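Local coordinates for endo-1,4-beta-xylanase (Bacteroides thetaiotaomicron VPI-5482, PDB 3KST), which probably hydrolyses glycosidic bonds in xylan-type polysaccharides, as a calcium-binding member of glycosyl hydrolase family 43, at residues N20-A25 / I300-L305; Y28-N33 / P82-V87; Q173-E178 / W229-K234. All coordinates share one frame; numbering follows the deposited sequence.

Interaction 1 of 3, residues N20-A25 / I300-L305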
loop_
_atom_site.group_PDB
_atom_site.type_symbol
_atom_site.label_atom_id
_atom_site.label_comp_id
_atom_site.label_asym_id
_atom_site.label_seq_id
_atom_site.Cartn_x
_atom_site.Cartn_y
_atom_site.Cartn_z
ATOM N N ASN A 20 -8.020 19.519 -7.159
ATOM C CA ASN A 20 -6.943 19.283 -8.156
ATOM C C ASN A 20 -5.909 18.218 -7.727
ATOM O O ASN A 20 -4.829 18.143 -8.292
ATOM C CB ASN A 20 -6.243 20.620 -8.525
ATOM C CG ASN A 20 -7.140 21.543 -9.348
ATOM O OD1 ASN A 20 -7.826 21.097 -10.274
ATOM N ND2 ASN A 20 -7.100 22.844 -9.048
ATOM N N TYR A 21 -6.238 17.401 -6.730
ATOM C CA TYR A 21 -5.346 16.370 -6.188
ATOM C C TYR A 21 -6.165 15.141 -5.908
ATOM O O TYR A 21 -7.385 15.209 -5.927
ATOM C CB TYR A 21 -4.754 16.842 -4.861
ATOM C CG TYR A 21 -4.102 18.153 -4.974
ATOM C CD1 TYR A 21 -4.837 19.326 -4.783
ATOM C CD2 TYR A 21 -2.747 18.257 -5.348
ATOM C CE1 TYR A 21 -4.244 20.567 -4.952
ATOM C CE2 TYR A 21 -2.146 19.498 -5.509
ATOM C CZ TYR A 21 -2.893 20.650 -5.299
ATOM O OH TYR A 21 -2.298 21.876 -5.432
ATOM N N LEU A 22 -5.500 14.024 -5.653
ATOM C CA LEU A 22 -6.179 12.809 -5.160
ATOM C C LEU A 22 -5.802 12.811 -3.663
ATOM O O LEU A 22 -4.685 12.408 -3.294
ATOM C CB LEU A 22 -5.723 11.567 -5.917
ATOM C CG LEU A 22 -6.366 10.286 -5.389
ATOM C CD1 LEU A 22 -7.898 10.410 -5.324
ATOM C CD2 LEU A 22 -5.946 9.093 -6.212
ATOM N N PRO A 23 -6.734 13.257 -2.793
ATOM C CA PRO A 23 -6.375 13.595 -1.435
ATOM C C PRO A 23 -6.241 12.437 -0.444
ATOM O O PRO A 23 -6.915 12.424 0.597
ATOM C CB PRO A 23 -7.486 14.578 -1.058
ATOM C CG PRO A 23 -8.669 14.017 -1.712
ATOM C CD PRO A 23 -8.191 13.477 -3.020
ATOM N N ILE A 24 -5.346 11.504 -0.742
ATOM C CA ILE A 24 -5.057 10.353 0.160
ATOM C C ILE A 24 -3.547 10.139 0.298
ATOM O O ILE A 24 -2.758 10.549 -0.574
ATOM C CB ILE A 24 -5.684 9.014 -0.337
ATOM C CG1 ILE A 24 -5.186 8.643 -1.762
ATOM C CG2 ILE A 24 -7.223 9.096 -0.325
ATOM C CD1 ILE A 24 -5.770 7.365 -2.363
ATOM N N ALA A 25 -3.176 9.495 1.407
ATOM C CA ALA A 25 -1.819 9.016 1.647
ATOM C C ALA A 25 -1.870 7.478 1.544
ATOM O O ALA A 25 -2.944 6.870 1.449
ATOM C CB ALA A 25 -1.315 9.456 3.022
ATOM N N ILE A 300 1.699 11.526 -13.386
ATOM C CA ILE A 300 0.272 11.838 -13.611
ATOM C C ILE A 300 -0.179 12.515 -12.316
ATOM O O ILE A 300 -0.052 11.907 -11.236
ATOM C CB ILE A 300 -0.605 10.588 -13.825
ATOM C CG1 ILE A 300 -0.175 9.794 -15.068
ATOM C CG2 ILE A 300 -2.104 10.984 -13.895
ATOM C CD1 ILE A 300 -0.950 8.491 -15.263
ATOM N N LYS A 301 -0.724 13.725 -12.440
ATOM C CA LYS A 301 -1.224 14.520 -11.315
ATOM C C LYS A 301 -2.722 14.316 -11.323
ATOM O O LYS A 301 -3.417 15.012 -12.069
ATOM C CB LYS A 301 -0.903 16.002 -11.504
ATOM C CG LYS A 301 0.559 16.346 -11.342
ATOM C CD LYS A 301 0.749 17.857 -11.368
ATOM C CE LYS A 301 2.196 18.221 -11.146
ATOM N NZ LYS A 301 2.402 19.666 -11.389
ATOM N N PRO A 302 -3.234 13.344 -10.534
ATOM C CA PRO A 302 -4.679 13.110 -10.590
ATOM C C PRO A 302 -5.518 14.223 -9.935
ATOM O O PRO A 302 -5.021 15.023 -9.137
ATOM C CB PRO A 302 -4.828 11.772 -9.849
ATOM C CG PRO A 302 -3.810 11.872 -8.780
ATOM C CD PRO A 302 -2.614 12.547 -9.454
ATOM N N ARG A 303 -6.792 14.284 -10.288
ATOM C CA ARG A 303 -7.731 15.255 -9.679
ATOM C C ARG A 303 -9.043 14.541 -9.461
ATOM O O ARG A 303 -9.268 13.494 -10.083
ATOM C CB ARG A 303 -7.923 16.476 -10.585
ATOM C CG ARG A 303 -8.382 16.131 -11.987
ATOM C CD ARG A 303 -8.651 17.367 -12.802
ATOM N NE ARG A 303 -9.386 17.024 -14.022
ATOM C CZ ARG A 303 -9.995 17.903 -14.832
ATOM N NH1 ARG A 303 -9.977 19.228 -14.602
ATOM N NH2 ARG A 303 -10.641 17.444 -15.903
ATOM N N VAL A 304 -9.916 15.134 -8.642
ATOM C CA VAL A 304 -11.229 14.542 -8.348
ATOM C C VAL A 304 -12.308 15.456 -8.872
ATOM O O VAL A 304 -12.270 16.667 -8.602
ATOM C CB VAL A 304 -11.451 14.304 -6.852
ATOM C CG1 VAL A 304 -12.843 13.693 -6.635
ATOM C CG2 VAL A 304 -10.380 13.370 -6.305
ATOM N N LEU A 305 -13.247 14.862 -9.614
ATOM C CA LEU A 305 -14.380 15.545 -10.228
ATOM C C LEU A 305 -15.701 15.092 -9.626
ATOM O O LEU A 305 -15.799 13.994 -9.067
ATOM C CB LEU A 305 -14.416 15.219 -11.724
ATOM C CG LEU A 305 -13.130 15.453 -12.516
ATOM C CD1 LEU A 305 -13.335 15.072 -13.984
ATOM C CD2 LEU A 305 -12.601 16.905 -12.368
HETATM O O HOH W 1 -4.420 17.665 -11.003
HETATM O O HOH W 2 -8.155 20.722 -12.943
#
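In the five-bladed beta-propeller of glycosyl hydrolase family 43, the two ends of the chain meet where Leu22 and Pro302 pack together. The loop 20-25 follows strand 17-19, which pairs antiparallel with strand 293-305, and it turns across residues 302-304 at nearly a right angle. The closest apolar approach, Leu22 CB to Pro302 CG, is 3.5 Å, somewhat tight for two carbons. Leu22 carries CG opposite its amide nitrogen (chi1 178°) and continues past the proline until CD1 lies 4.0 Å from Val304 CG2. That same methyl serves three neighbours, for Val304 CG2 also touches Pro23 CD and lies 3.5 Å from Tyr21 O. Pro23 is the centre of an inverse gamma turn, closed by Ile24 N bonding to Leu22 O, and this bend carries the loop away from the last strand. Phe53 of strand 49-55 packs on Leu22 and Val304 alike.

No direct hydrogen bond joins the two segments. Tyr21 CA makes a bent C-H...O contact with Pro302 O, 3.3 Å away, while Asn20 O and Pro302 O, both acceptors, come within 3.2 Å of each other. On the solvent side a water joins the segments, donating to Asn20 OD1 at 2.7 Å and accepting from Arg303 NH1 at 2.9 Å. The Arg303 chain runs extended from CG to NE, and NE bonds to Asn60 OD1, at the start of strand 60-69 in the first blade. Joining the first blade to the last through the chain termini is characteristic of the way a beta-propeller closes its circle.

Interaction 2 of 3, residues Y28-N33 / P82-V87. With CA (calcium ion), chain C.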
loop_
_atom_site.group_PDB
_atom_site.type_symbol
_atom_site.label_atom_id
_atom_site.label_comp_id
_atom_site.label_asym_id
_atom_site.label_seq_id
_atom_site.Cartn_x
_atom_site.Cartn_y
_atom_site.Cartn_z
ATOM N N TYR A 28 -3.380 2.731 -2.541
ATOM C CA TYR A 28 -3.478 1.432 -3.194
ATOM C C TYR A 28 -4.541 1.481 -4.297
ATOM O O TYR A 28 -5.642 1.965 -4.043
ATOM C CB TYR A 28 -3.882 0.343 -2.184
ATOM C CG TYR A 28 -3.846 -1.021 -2.803
ATOM C CD1 TYR A 28 -2.672 -1.773 -2.799
ATOM C CD2 TYR A 28 -4.977 -1.541 -3.476
ATOM C CE1 TYR A 28 -2.625 -3.056 -3.433
ATOM C CE2 TYR A 28 -4.939 -2.814 -4.091
ATOM C CZ TYR A 28 -3.782 -3.550 -4.077
ATOM O OH TYR A 28 -3.762 -4.770 -4.700
ATOM N N VAL A 29 -4.238 0.902 -5.458
ATOM C CA VAL A 29 -5.147 0.792 -6.601
ATOM C C VAL A 29 -5.442 -0.682 -6.958
ATOM O O VAL A 29 -4.518 -1.489 -7.163
ATOM C CB VAL A 29 -4.596 1.584 -7.839
ATOM C CG1 VAL A 29 -5.238 1.139 -9.170
ATOM C CG2 VAL A 29 -4.801 3.081 -7.610
HETATM N N MSE A 30 -6.735 -1.008 -7.038
HETATM C CA MSE A 30 -7.209 -2.294 -7.541
HETATM C C MSE A 30 -7.815 -2.032 -8.913
HETATM O O MSE A 30 -8.663 -1.126 -9.059
HETATM C CB MSE A 30 -8.295 -2.908 -6.655
HETATM C CG MSE A 30 -8.893 -4.199 -7.268
HETATM SE SE MSE A 30 -10.224 -4.966 -6.155
HETATM C CE MSE A 30 -11.532 -3.559 -6.188
ATOM N N PHE A 31 -7.393 -2.825 -9.901
ATOM C CA PHE A 31 -7.992 -2.793 -11.240
ATOM C C PHE A 31 -8.973 -3.972 -11.263
ATOM O O PHE A 31 -8.545 -5.137 -11.196
ATOM C CB PHE A 31 -6.939 -2.921 -12.329
ATOM C CG PHE A 31 -7.502 -2.863 -13.721
ATOM C CD1 PHE A 31 -8.221 -1.743 -14.146
ATOM C CD2 PHE A 31 -7.326 -3.929 -14.613
ATOM C CE1 PHE A 31 -8.759 -1.677 -15.432
ATOM C CE2 PHE A 31 -7.848 -3.873 -15.914
ATOM C CZ PHE A 31 -8.559 -2.741 -16.329
ATOM N N TYR A 32 -10.262 -3.652 -11.272
ATOM C CA TYR A 32 -11.346 -4.640 -11.262
ATOM C C TYR A 32 -12.392 -4.257 -12.288
ATOM O O TYR A 32 -12.777 -3.094 -12.347
ATOM C CB TYR A 32 -12.004 -4.727 -9.881
ATOM C CG TYR A 32 -12.982 -5.877 -9.814
ATOM C CD1 TYR A 32 -12.518 -7.176 -9.629
ATOM C CD2 TYR A 32 -14.359 -5.679 -9.992
ATOM C CE1 TYR A 32 -13.400 -8.270 -9.588
ATOM C CE2 TYR A 32 -15.260 -6.771 -9.963
ATOM C CZ TYR A 32 -14.764 -8.063 -9.770
ATOM O OH TYR A 32 -15.606 -9.148 -9.719
ATOM N N ASN A 33 -12.847 -5.240 -13.067
ATOM C CA ASN A 33 -13.873 -5.071 -14.125
ATOM C C ASN A 33 -13.741 -3.767 -14.948
ATOM O O ASN A 33 -14.654 -2.912 -14.980
ATOM C CB ASN A 33 -15.277 -5.220 -13.530
ATOM C CG ASN A 33 -16.331 -5.487 -14.594
ATOM O OD1 ASN A 33 -17.119 -4.609 -14.930
ATOM N ND2 ASN A 33 -16.293 -6.674 -15.178
ATOM N N PRO A 82 -4.932 1.224 3.707
ATOM C CA PRO A 82 -5.813 0.177 3.222
ATOM C C PRO A 82 -5.325 -0.447 1.904
ATOM O O PRO A 82 -4.640 0.222 1.133
ATOM C CB PRO A 82 -7.118 0.933 2.989
ATOM C CG PRO A 82 -6.662 2.291 2.533
ATOM C CD PRO A 82 -5.438 2.569 3.338
ATOM N N GLU A 83 -5.574 -1.736 1.724
ATOM C CA GLU A 83 -5.392 -2.421 0.427
ATOM C C GLU A 83 -6.645 -3.263 0.245
ATOM O O GLU A 83 -7.159 -3.809 1.221
ATOM C CB GLU A 83 -4.125 -3.271 0.357
ATOM C CG GLU A 83 -2.824 -2.456 0.631
ATOM C CD GLU A 83 -1.502 -3.094 0.187
ATOM O OE1 GLU A 83 -1.432 -4.250 -0.342
ATOM O OE2 GLU A 83 -0.464 -2.384 0.335
ATOM N N VAL A 84 -7.155 -3.317 -0.982
ATOM C CA VAL A 84 -8.371 -4.071 -1.324
ATOM C C VAL A 84 -8.057 -5.056 -2.454
ATOM O O VAL A 84 -7.412 -4.678 -3.447
ATOM C CB VAL A 84 -9.509 -3.149 -1.760
ATOM C CG1 VAL A 84 -10.707 -3.945 -2.302
ATOM C CG2 VAL A 84 -9.980 -2.244 -0.584
ATOM N N TYR A 85 -8.573 -6.280 -2.329
ATOM C CA TYR A 85 -8.339 -7.346 -3.273
ATOM C C TYR A 85 -9.608 -8.162 -3.492
ATOM O O TYR A 85 -10.309 -8.503 -2.531
ATOM C CB TYR A 85 -7.267 -8.333 -2.769
ATOM C CG TYR A 85 -6.140 -7.741 -1.996
ATOM C CD1 TYR A 85 -5.067 -7.109 -2.636
ATOM C CD2 TYR A 85 -6.145 -7.791 -0.599
ATOM C CE1 TYR A 85 -4.020 -6.580 -1.899
ATOM C CE2 TYR A 85 -5.140 -7.263 0.124
ATOM C CZ TYR A 85 -4.075 -6.637 -0.518
ATOM O OH TYR A 85 -3.075 -6.115 0.231
ATOM N N TYR A 86 -9.864 -8.516 -4.751
ATOM C CA TYR A 86 -10.953 -9.414 -5.086
ATOM C C TYR A 86 -10.281 -10.775 -4.999
ATOM O O TYR A 86 -9.345 -11.036 -5.756
ATOM C CB TYR A 86 -11.516 -9.184 -6.482
ATOM C CG TYR A 86 -12.573 -10.223 -6.803
ATOM C CD1 TYR A 86 -13.818 -10.198 -6.184
ATOM C CD2 TYR A 86 -12.300 -11.252 -7.706
ATOM C CE1 TYR A 86 -14.800 -11.218 -6.460
ATOM C CE2 TYR A 86 -13.258 -12.251 -8.000
ATOM C CZ TYR A 86 -14.495 -12.219 -7.392
ATOM O OH TYR A 86 -15.383 -13.226 -7.706
ATOM N N VAL A 87 -10.721 -11.586 -4.038
ATOM C CA VAL A 87 -10.153 -12.926 -3.845
ATOM C C VAL A 87 -11.017 -13.949 -4.607
ATOM O O VAL A 87 -12.164 -14.241 -4.231
ATOM C CB VAL A 87 -9.948 -13.272 -2.358
ATOM C CG1 VAL A 87 -8.919 -12.320 -1.725
ATOM C CG2 VAL A 87 -11.229 -13.208 -1.610
HETATM CA CA CA C . 0.114 -0.400 1.410
HETATM O O HOH W 3 -6.423 -5.546 -5.742
HETATM O O HOH W 4 -1.974 1.044 1.681
HETATM O O HOH W 5 0.016 0.852 -0.717
HETATM O O HOH W 6 2.385 -0.492 0.155
HETATM O O HOH W 7 -1.041 -1.195 3.469
HETATM O O HOH W 8 1.777 -1.782 2.782
#
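Tyr28 lies against Glu83 and Val84 between the innermost strands of two successive propeller blades. Their axes run nearly parallel, 12° apart, yet no hydrogen bond crosses between them, so side chains fill the gap. Tyr28 CB starts 3.4 Å from Pro82 O. A chi1 of -174°, CG opposite the amide nitrogen, lays the ring along Glu83 and Val84, with Glu83 CB over one face in a CH-pi contact. Tyr28 CD1 meets Glu83 CD at 3.5 Å, the ring and carboxylate planes lying 24° apart. CE2 approaches Val84 O, and Tyr28 OH touches the Tyr85 ring edge at CE1, 3.3 Å away. A water links Tyr28 OH to Val84 O. Shortened to an alanine, this position is likely to open a gap beside Glu83 CB and the Tyr85 ring edge and lose the water link. Farther along, selenomethionine Met30 sets CE against Val84 CG1, and Tyr32 CE1 lies over one face of the Tyr86 ring.

Tyr85 OH donates to Glu83 OE1 at 2.6 Å, on the anti side of the carboxylate, and Ser132 OG also bonds to OE1. The other oxygen, Glu83 OE2, binds the calcium ion at 2.3 Å, five waters and His251 completing the shell.

Interaction 3 of 3, residues Q173-E178 / W229-K234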
loop_
_atom_site.group_PDB
_atom_site.type_symbol
_atom_site.label_atom_id
_atom_site.label_comp_id
_atom_site.label_asym_id
_atom_site.label_seq_id
_atom_site.Cartn_x
_atom_site.Cartn_y
_atom_site.Cartn_z
ATOM N N GLN A 173 11.283 -12.358 9.540
ATOM C CA GLN A 173 11.706 -10.974 9.423
ATOM C C GLN A 173 12.223 -10.687 8.008
ATOM O O GLN A 173 13.156 -11.364 7.522
ATOM C CB GLN A 173 12.767 -10.638 10.472
ATOM C CG GLN A 173 13.289 -9.214 10.305
ATOM C CD GLN A 173 14.232 -8.844 11.385
ATOM O OE1 GLN A 173 13.859 -8.811 12.547
ATOM N NE2 GLN A 173 15.465 -8.494 11.005
ATOM N N CYS A 174 11.675 -9.636 7.380
ATOM C CA CYS A 174 12.006 -9.296 5.988
ATOM C C CYS A 174 13.037 -8.155 5.821
ATOM O O CYS A 174 14.125 -8.383 5.304
ATOM C CB CYS A 174 10.747 -8.946 5.162
ATOM S SG CYS A 174 9.379 -10.165 5.270
ATOM N N ILE A 175 12.660 -6.943 6.235
ATOM C CA ILE A 175 13.449 -5.734 5.981
ATOM C C ILE A 175 13.439 -4.736 7.157
ATOM O O ILE A 175 12.389 -4.457 7.727
ATOM C CB ILE A 175 12.865 -4.973 4.734
ATOM C CG1 ILE A 175 12.872 -5.817 3.440
ATOM C CG2 ILE A 175 13.590 -3.661 4.508
ATOM C CD1 ILE A 175 14.219 -6.203 2.999
ATOM N N LYS A 176 14.624 -4.268 7.550
ATOM C CA LYS A 176 14.763 -3.168 8.510
ATOM C C LYS A 176 15.609 -2.049 7.882
ATOM O O LYS A 176 16.305 -2.283 6.887
ATOM C CB LYS A 176 15.243 -3.644 9.887
ATOM C CG LYS A 176 16.563 -4.310 10.029
ATOM C CD LYS A 176 16.597 -4.918 11.436
ATOM C CE LYS A 176 17.945 -5.027 12.038
ATOM N NZ LYS A 176 17.800 -5.868 13.278
ATOM N N ALA A 177 15.479 -0.838 8.431
ATOM C CA ALA A 177 16.221 0.354 7.947
ATOM C C ALA A 177 17.702 0.171 8.324
ATOM O O ALA A 177 18.032 0.073 9.523
ATOM C CB ALA A 177 15.633 1.601 8.535
ATOM N N GLU A 178 18.582 0.079 7.310
ATOM C CA GLU A 178 20.008 -0.276 7.479
ATOM C C GLU A 178 21.042 0.625 6.787
ATOM O O GLU A 178 22.074 0.963 7.357
ATOM C CB GLU A 178 20.155 -1.674 6.882
ATOM C CG GLU A 178 19.277 -2.749 7.522
ATOM C CD GLU A 178 20.040 -3.782 8.265
ATOM O OE1 GLU A 178 19.977 -3.738 9.499
ATOM O OE2 GLU A 178 20.703 -4.619 7.612
ATOM N N TRP A 229 16.235 -12.054 2.163
ATOM C CA TRP A 229 16.140 -10.922 1.234
ATOM C C TRP A 229 17.430 -10.159 0.959
ATOM O O TRP A 229 18.177 -9.860 1.908
ATOM C CB TRP A 229 15.127 -9.908 1.770
ATOM C CG TRP A 229 13.818 -10.503 2.059
ATOM C CD1 TRP A 229 13.407 -11.062 3.231
ATOM C CD2 TRP A 229 12.738 -10.640 1.143
ATOM N NE1 TRP A 229 12.114 -11.515 3.113
ATOM C CE2 TRP A 229 11.687 -11.290 1.831
ATOM C CE3 TRP A 229 12.554 -10.286 -0.209
ATOM C CZ2 TRP A 229 10.462 -11.583 1.221
ATOM C CZ3 TRP A 229 11.348 -10.588 -0.822
ATOM C CH2 TRP A 229 10.312 -11.243 -0.110
ATOM N N VAL A 230 17.678 -9.878 -0.329
ATOM C CA VAL A 230 18.826 -9.060 -0.748
ATOM C C VAL A 230 18.263 -7.778 -1.368
ATOM O O VAL A 230 17.450 -7.818 -2.278
ATOM C CB VAL A 230 19.829 -9.774 -1.698
ATOM C CG1 VAL A 230 20.352 -11.058 -1.039
ATOM C CG2 VAL A 230 19.229 -10.050 -3.071
ATOM N N LYS A 231 18.678 -6.642 -0.815
ATOM C CA LYS A 231 18.244 -5.331 -1.262
ATOM C C LYS A 231 18.949 -4.981 -2.542
ATOM O O LYS A 231 20.143 -5.308 -2.704
ATOM C CB LYS A 231 18.546 -4.240 -0.212
ATOM C CG LYS A 231 17.603 -4.253 0.994
ATOM C CD LYS A 231 18.126 -3.407 2.126
ATOM C CE LYS A 231 17.215 -3.419 3.368
ATOM N NZ LYS A 231 17.773 -2.681 4.521
ATOM N N TYR A 232 18.201 -4.380 -3.467
ATOM C CA TYR A 232 18.756 -3.845 -4.720
ATOM C C TYR A 232 19.875 -2.847 -4.365
ATOM O O TYR A 232 19.677 -1.973 -3.513
ATOM C CB TYR A 232 17.627 -3.180 -5.500
ATOM C CG TYR A 232 18.021 -2.492 -6.787
ATOM C CD1 TYR A 232 18.823 -3.131 -7.742
ATOM C CD2 TYR A 232 17.531 -1.216 -7.082
ATOM C CE1 TYR A 232 19.162 -2.479 -8.946
ATOM C CE2 TYR A 232 17.831 -0.581 -8.265
ATOM C CZ TYR A 232 18.634 -1.201 -9.199
ATOM O OH TYR A 232 18.916 -0.478 -10.343
ATOM N N SER A 233 21.031 -2.998 -5.019
ATOM C CA SER A 233 22.207 -2.191 -4.718
ATOM C C SER A 233 22.045 -0.702 -5.071
ATOM O O SER A 233 22.697 0.133 -4.450
ATOM C CB SER A 233 23.460 -2.782 -5.398
ATOM O OG SER A 233 24.637 -2.282 -4.790
ATOM N N LYS A 234 21.181 -0.383 -6.050
ATOM C CA LYS A 234 20.929 1.011 -6.485
ATOM C C LYS A 234 19.636 1.593 -5.877
ATOM O O LYS A 234 19.050 2.561 -6.447
ATOM C CB LYS A 234 20.843 1.161 -8.024
ATOM C CG LYS A 234 21.882 0.433 -8.920
ATOM C CD LYS A 234 23.164 1.222 -9.163
ATOM C CE LYS A 234 22.929 2.495 -10.002
ATOM N NZ LYS A 234 24.188 2.973 -10.653
HETATM O O HOH W 9 20.225 -3.965 4.873
#
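Trp229 and Cys174 make the close-packed half of this contact, Lys231 and Glu178 its looser, wetter half. The pyrrole side of the indole presses on residues 173-175: Trp229 NE1 lies 3.6 Å from Cys174 CB, and CD1 is 3.5 Å from Cys174 O. Cys174 SG stands obliquely, 4.6 Å from the centroid of the Trp229 five-membered ring. Ile175 CD1 extends the apolar patch to Trp229 CB, which it meets at 4.0 Å. Residues 173-175 and 230-231 belong to the outermost strands of two neighbouring propeller blades, and Cys174 and Ile175 form a classic beta bulge opposite Ile154 of strand 152-158. Leu203 of strand 200-207, in the blade of Trp229, touches that ring and Cys174.

Beyond the bulge, contacts become polar. The Lys231 chain, extended beyond CG, slides its CE past Ile175 CG2 and brings NZ to Lys176 O, 2.8 Å away, almost straight down the carbonyl bond at 176°. Glu182 OE1 gives the same ammonium group a salt bridge. The Glu178 carboxylate stands off, OE2 4.7 Å from Lys231 NZ in the conformer described, though its CG lies against NZ, and a water, 2.8 Å from NZ, spans the pair.

In the fold
The three contacts sample different joints of one propeller. Interaction 1 brings the chain ends together at the outside, and its loop 20-25 runs directly toward strand 27-32 of interaction 2; their centres are nevertheless about 18 Å apart. Between them in sequence lies Asp26, the predicted proton acceptor, whose side chain is about 5 Å from that of Pro82. Interaction 2 thus borders both the probable catalytic centre and the calcium ion. Interaction 3 lies across the chain's centre from interaction 2, with nearest atoms about 13 Å apart, and its Ile175 side chain is about 9 Å from that of Glu190, the predicted proton donor. Interactions 1 and 3, about 31 Å apart between centres, do not touch.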